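Local coordinates for protein voltage-sensor containing phosphatase (PDB 3V0D) that probably dephosphorylates phosphoinositide lipids under control of a membrane voltage sensor, through a PTEN-like phosphatase domain joined to a C2 domain, at residues R17-Y29 and N50-H63. The protein carries 1 engineered substitution. Numbering follows the deposited sequence. Where two conformers were deposited one is given.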
loop_
_atom_site.group_PDB
_atom_site.type_symbol
_atom_site.label_atom_id
_atom_site.label_comp_id
_atom_site.label_asym_id
_atom_site.label_seq_id
_atom_site.Cartn_x
_atom_site.Cartn_y
_atom_site.Cartn_z
ATOM N N ARG A 17 12.794 -5.407 18.035
ATOM C CA ARG A 17 12.810 -5.072 19.465
ATOM C C ARG A 17 13.988 -4.207 19.934
ATOM O O ARG A 17 15.157 -4.574 19.746
ATOM C CB ARG A 17 12.745 -6.353 20.295
ATOM C CG ARG A 17 12.149 -6.154 21.655
ATOM C CD ARG A 17 10.663 -6.461 21.657
ATOM N NE ARG A 17 9.998 -5.668 22.677
ATOM C CZ ARG A 17 8.731 -5.276 22.620
ATOM N NH1 ARG A 17 7.964 -5.595 21.577
ATOM N NH2 ARG A 17 8.242 -4.539 23.602
ATOM N N TYR A 18 13.666 -3.070 20.558
ATOM C CA TYR A 18 14.637 -2.214 21.238
ATOM C C TYR A 18 14.574 -2.512 22.744
ATOM O O TYR A 18 13.595 -2.184 23.412
ATOM C CB TYR A 18 14.348 -0.722 20.957
ATOM C CG TYR A 18 15.382 0.233 21.518
ATOM C CD1 TYR A 18 16.414 0.728 20.715
ATOM C CD2 TYR A 18 15.369 0.597 22.874
ATOM C CE1 TYR A 18 17.388 1.585 21.234
ATOM C CE2 TYR A 18 16.336 1.451 23.399
ATOM C CZ TYR A 18 17.343 1.944 22.575
ATOM O OH TYR A 18 18.292 2.795 23.106
ATOM N N ARG A 19 15.615 -3.160 23.265
ATOM C CA ARG A 19 15.664 -3.554 24.679
ATOM C C ARG A 19 16.959 -3.038 25.275
ATOM O O ARG A 19 17.964 -3.766 25.340
ATOM C CB ARG A 19 15.597 -5.073 24.834
ATOM C CG ARG A 19 14.288 -5.734 24.439
ATOM C CD ARG A 19 14.344 -7.241 24.737
ATOM N NE ARG A 19 13.267 -8.000 24.092
ATOM C CZ ARG A 19 12.129 -8.372 24.681
ATOM N NH1 ARG A 19 11.220 -9.062 23.995
ATOM N NH2 ARG A 19 11.887 -8.066 25.951
ATOM N N LYS A 20 16.928 -1.787 25.722
ATOM C CA LYS A 20 18.128 -1.049 26.084
ATOM C C LYS A 20 17.775 0.151 26.957
ATOM O O LYS A 20 16.718 0.764 26.784
ATOM C CB LYS A 20 18.838 -0.582 24.806
ATOM C CG LYS A 20 20.300 -0.201 24.966
ATOM C CD LYS A 20 21.072 -0.414 23.664
ATOM C CE LYS A 20 20.851 0.710 22.659
ATOM N NZ LYS A 20 21.562 0.436 21.373
ATOM N N ASP A 21 18.660 0.464 27.902
ATOM C CA ASP A 21 18.573 1.679 28.722
ATOM C C ASP A 21 17.217 1.877 29.398
ATOM O O ASP A 21 16.731 3.001 29.509
ATOM C CB ASP A 21 18.950 2.913 27.893
ATOM C CG ASP A 21 20.313 2.784 27.245
ATOM O OD1 ASP A 21 20.437 3.147 26.055
ATOM O OD2 ASP A 21 21.257 2.304 27.920
ATOM N N GLY A 22 16.615 0.779 29.839
ATOM C CA GLY A 22 15.342 0.825 30.545
ATOM C C GLY A 22 14.111 0.946 29.666
ATOM O O GLY A 22 13.035 1.257 30.164
ATOM N N PHE A 23 14.271 0.700 28.363
ATOM C CA PHE A 23 13.153 0.637 27.418
ATOM C C PHE A 23 13.020 -0.769 26.877
ATOM O O PHE A 23 14.006 -1.512 26.770
ATOM C CB PHE A 23 13.359 1.604 26.252
ATOM C CG PHE A 23 13.340 3.042 26.661
ATOM C CD1 PHE A 23 14.529 3.736 26.885
ATOM C CD2 PHE A 23 12.130 3.705 26.845
ATOM C CE1 PHE A 23 14.504 5.072 27.270
ATOM C CE2 PHE A 23 12.100 5.047 27.222
ATOM C CZ PHE A 23 13.276 5.728 27.443
ATOM N N ASP A 24 11.790 -1.135 26.554
ATOM C CA ASP A 24 11.505 -2.395 25.913
ATOM C C ASP A 24 10.372 -2.111 24.943
ATOM O O ASP A 24 9.207 -2.133 25.330
ATOM C CB ASP A 24 11.115 -3.453 26.955
ATOM C CG ASP A 24 11.049 -4.848 26.370
ATOM O OD1 ASP A 24 11.065 -5.812 27.167
ATOM O OD2 ASP A 24 10.983 -4.995 25.132
ATOM N N LEU A 25 10.730 -1.835 23.690
ATOM C CA LEU A 25 9.769 -1.363 22.691
ATOM C C LEU A 25 9.921 -2.066 21.349
ATOM O O LEU A 25 11.034 -2.449 20.963
ATOM C CB LEU A 25 9.923 0.156 22.487
ATOM C CG LEU A 25 9.578 1.059 23.681
ATOM C CD1 LEU A 25 10.030 2.490 23.417
ATOM C CD2 LEU A 25 8.079 1.027 24.005
ATOM N N ASP A 26 8.800 -2.197 20.637
ATOM C CA ASP A 26 8.795 -2.625 19.246
ATOM C C ASP A 26 9.168 -1.394 18.399
ATOM O O ASP A 26 8.317 -0.573 18.050
ATOM C CB ASP A 26 7.407 -3.171 18.881
ATOM C CG ASP A 26 7.342 -3.783 17.485
ATOM O OD1 ASP A 26 8.312 -3.669 16.711
ATOM O OD2 ASP A 26 6.313 -4.446 17.190
ATOM N N LEU A 27 10.453 -1.255 18.102
ATOM C CA LEU A 27 11.010 -0.034 17.544
ATOM C C LEU A 27 12.340 -0.427 16.936
ATOM O O LEU A 27 13.128 -1.150 17.563
ATOM C CB LEU A 27 11.173 0.991 18.673
ATOM C CG LEU A 27 11.724 2.381 18.333
ATOM C CD1 LEU A 27 11.226 3.409 19.338
ATOM C CD2 LEU A 27 13.280 2.401 18.260
ATOM N N THR A 28 12.577 0.053 15.716
ATOM C CA THR A 28 13.754 -0.313 14.951
ATOM C C THR A 28 14.401 0.938 14.387
ATOM O O THR A 28 13.720 1.731 13.717
ATOM C CB THR A 28 13.358 -1.222 13.757
ATOM O OG1 THR A 28 12.647 -2.379 14.228
ATOM C CG2 THR A 28 14.571 -1.624 12.907
ATOM N N TYR A 29 15.708 1.105 14.584
ATOM C CA TYR A 29 16.478 2.092 13.837
ATOM C C TYR A 29 16.788 1.522 12.463
ATOM O O TYR A 29 17.696 0.715 12.289
ATOM C CB TYR A 29 17.767 2.481 14.566
ATOM C CG TYR A 29 17.544 3.432 15.704
ATOM C CD1 TYR A 29 17.205 2.971 16.975
ATOM C CD2 TYR A 29 17.643 4.801 15.504
ATOM C CE1 TYR A 29 17.007 3.850 18.026
ATOM C CE2 TYR A 29 17.451 5.706 16.549
ATOM C CZ TYR A 29 17.126 5.219 17.814
ATOM O OH TYR A 29 16.927 6.079 18.867
ATOM N N ASN A 50 3.334 -1.154 22.507
ATOM C CA ASN A 50 4.189 -0.102 23.004
ATOM C C ASN A 50 3.334 0.926 23.725
ATOM O O ASN A 50 2.559 1.607 23.101
ATOM C CB ASN A 50 4.823 0.655 21.829
ATOM C CG ASN A 50 5.932 -0.106 21.115
ATOM O OD1 ASN A 50 6.291 -1.233 21.480
ATOM N ND2 ASN A 50 6.468 0.517 20.058
ATOM N N PRO A 51 3.446 1.037 25.052
ATOM C CA PRO A 51 2.635 2.039 25.757
ATOM C C PRO A 51 3.053 3.440 25.342
ATOM O O PRO A 51 4.253 3.745 25.297
ATOM C CB PRO A 51 2.967 1.782 27.229
ATOM C CG PRO A 51 3.537 0.387 27.280
ATOM C CD PRO A 51 4.281 0.248 25.970
ATOM N N ILE A 52 2.073 4.289 25.042
ATOM C CA ILE A 52 2.370 5.644 24.553
ATOM C C ILE A 52 3.247 6.451 25.523
ATOM O O ILE A 52 4.102 7.213 25.079
ATOM C CB ILE A 52 1.086 6.416 24.185
ATOM C CG1 ILE A 52 1.424 7.742 23.501
ATOM C CG2 ILE A 52 0.182 6.622 25.413
ATOM C CD1 ILE A 52 0.266 8.303 22.687
ATOM N N GLY A 53 3.053 6.263 26.831
ATOM C CA GLY A 53 3.903 6.920 27.817
ATOM C C GLY A 53 5.369 6.545 27.657
ATOM O O GLY A 53 6.252 7.401 27.788
ATOM N N GLU A 54 5.639 5.271 27.361
ATOM C CA GLU A 54 7.008 4.819 27.158
ATOM C C GLU A 54 7.591 5.296 25.828
ATOM O O GLU A 54 8.754 5.655 25.748
ATOM C CB GLU A 54 7.093 3.289 27.268
ATOM C CG GLU A 54 7.020 2.795 28.707
ATOM C CD GLU A 54 8.218 3.283 29.481
ATOM O OE1 GLU A 54 9.315 2.727 29.267
ATOM O OE2 GLU A 54 8.083 4.258 30.252
ATOM N N VAL A 55 6.777 5.324 24.779
ATOM C CA VAL A 55 7.257 5.800 23.484
ATOM C C VAL A 55 7.572 7.294 23.559
ATOM O O VAL A 55 8.620 7.749 23.076
ATOM C CB VAL A 55 6.234 5.503 22.363
ATOM C CG1 VAL A 55 6.778 5.934 20.996
ATOM C CG2 VAL A 55 5.913 4.013 22.326
ATOM N N SER A 56 6.689 8.059 24.192
ATOM C CA SER A 56 6.951 9.490 24.292
ATOM C C SER A 56 8.173 9.766 25.178
ATOM O O SER A 56 9.006 10.618 24.842
ATOM C CB SER A 56 5.730 10.278 24.703
ATOM O OG SER A 56 5.274 9.799 25.935
ATOM N N ARG A 57 8.315 9.013 26.273
ATOM C CA ARG A 57 9.525 9.089 27.097
ATOM C C ARG A 57 10.793 8.778 26.295
ATOM O O ARG A 57 11.811 9.441 26.451
ATOM C CB ARG A 57 9.409 8.164 28.324
ATOM C CG ARG A 57 10.543 8.301 29.341
ATOM C CD ARG A 57 10.275 7.490 30.598
ATOM N NE ARG A 57 10.421 6.044 30.421
ATOM C CZ ARG A 57 11.575 5.383 30.534
ATOM N NH1 ARG A 57 11.603 4.061 30.380
ATOM N NH2 ARG A 57 12.703 6.038 30.805
ATOM N N PHE A 58 10.729 7.750 25.447
ATOM C CA PHE A 58 11.857 7.392 24.607
ATOM C C PHE A 58 12.325 8.577 23.767
ATOM O O PHE A 58 13.511 8.903 23.735
ATOM C CB PHE A 58 11.467 6.206 23.708
ATOM C CG PHE A 58 12.556 5.763 22.753
ATOM C CD1 PHE A 58 13.430 4.731 23.105
ATOM C CD2 PHE A 58 12.727 6.392 21.507
ATOM C CE1 PHE A 58 14.434 4.327 22.228
ATOM C CE2 PHE A 58 13.746 6.002 20.633
ATOM C CZ PHE A 58 14.603 4.967 20.992
ATOM N N PHE A 59 11.393 9.205 23.060
ATOM C CA PHE A 59 11.768 10.303 22.170
ATOM C C PHE A 59 12.257 11.544 22.892
ATOM O O PHE A 59 13.245 12.155 22.488
ATOM C CB PHE A 59 10.642 10.580 21.170
ATOM C CG PHE A 59 10.610 9.539 20.106
ATOM C CD1 PHE A 59 11.557 9.583 19.079
ATOM C CD2 PHE A 59 9.708 8.479 20.154
ATOM C CE1 PHE A 59 11.616 8.590 18.130
ATOM C CE2 PHE A 59 9.761 7.477 19.204
ATOM C CZ PHE A 59 10.719 7.532 18.181
ATOM N N LYS A 60 11.595 11.882 23.989
ATOM C CA LYS A 60 12.012 13.033 24.777
ATOM C C LYS A 60 13.393 12.825 25.404
ATOM O O LYS A 60 14.152 13.791 25.579
ATOM C CB LYS A 60 10.977 13.316 25.852
ATOM C CG LYS A 60 9.697 13.854 25.266
ATOM C CD LYS A 60 8.684 14.124 26.339
ATOM C CE LYS A 60 7.317 14.393 25.748
ATOM N NZ LYS A 60 6.256 13.954 26.714
ATOM N N THR A 61 13.721 11.575 25.732
ATOM C CA THR A 61 14.993 11.222 26.374
ATOM C C THR A 61 16.132 11.098 25.372
ATOM O O THR A 61 17.223 11.632 25.594
ATOM C CB THR A 61 14.866 9.882 27.158
ATOM O OG1 THR A 61 13.851 10.020 28.155
ATOM C CG2 THR A 61 16.202 9.484 27.841
ATOM N N LYS A 62 15.874 10.391 24.276
ATOM C CA LYS A 62 16.914 10.033 23.322
ATOM C C LYS A 62 17.112 11.047 22.205
ATOM O O LYS A 62 18.204 11.127 21.610
ATOM C CB LYS A 62 16.624 8.663 22.705
ATOM C CG LYS A 62 16.587 7.487 23.676
ATOM C CD LYS A 62 17.947 7.126 24.178
ATOM C CE LYS A 62 17.941 5.756 24.838
ATOM N NZ LYS A 62 19.290 5.479 25.390
ATOM N N HIS A 63 16.056 11.791 21.881
ATOM C CA HIS A 63 16.106 12.724 20.762
ATOM C C HIS A 63 15.432 14.046 21.132
ATOM O O HIS A 63 14.586 14.545 20.376
ATOM C CB HIS A 63 15.445 12.106 19.518
ATOM C CG HIS A 63 16.079 10.825 19.073
ATOM N ND1 HIS A 63 17.300 10.786 18.431
ATOM C CD2 HIS A 63 15.675 9.537 19.207
ATOM C CE1 HIS A 63 17.604 9.525 18.163
ATOM N NE2 HIS A 63 16.641 8.748 18.632
HETATM O O HOH W 1 5.514 -3.799 21.924
HETATM O O HOH W 2 14.803 4.227 31.093
HETATM O O HOH W 3 9.647 0.590 27.718
#
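Phe-23 is sandwiched between two unlike groups of helix 52-62: the guanidinium of Arg-57 lies flat on one face of its ring, and the edge of Phe-58 meets the other. The stack is nearly parallel, with planes at 13° and centres 4.0 Å apart, a cation-pi geometry. Glu-54 fixes the rotation of that guanidinium from the side, one carboxylate oxygen taking NE and the other NH1, while NH1 also makes a weak bond to Gly-22 O. Water 3 links Glu-54 OE1 back to the backbone N of Asp-24.

Phe-58, with CG anti to its backbone N (chi1 178°), projects toward the hairpin and presents its rim to two aromatic faces. Its edge makes T-shaped pairs with Phe-23 and with Tyr-18, the latter with planes at 86° and Phe-58 CE1 3.6 Å from Tyr-18 CE2. Leu-27 CD1 sits over a face of the Phe-58 ring, 4.0 Å from its centroid, a CH-pi contact.

Polar bonds close both ends. At the start of the helical segment, the Asn-50 amide pairs with the backbone of Asp-26: OD1 accepts from Asp-26 N at 2.8 Å and ND2 donates to Asp-26 O at 2.9 Å, both nearly straight. Asp-26 turns its carboxylate to Arg-161. Beyond the far end, Tyr-29 OH and His-63 NE2 share a hydrogen bond of 2.7 Å. Lys-62 NZ meets Asp-21 OD1 at 2.7 Å from above the carboxylate plane, a salt bridge at the exposed turn.

The axis of strand 23-25 passes 9.4 Å from that of helix 52-62. The arrangement is a two-stranded beta-hairpin, closed by a type I' turn, laid over a helix through an aromatic cluster at the periphery of the tensin-type phosphatase domain.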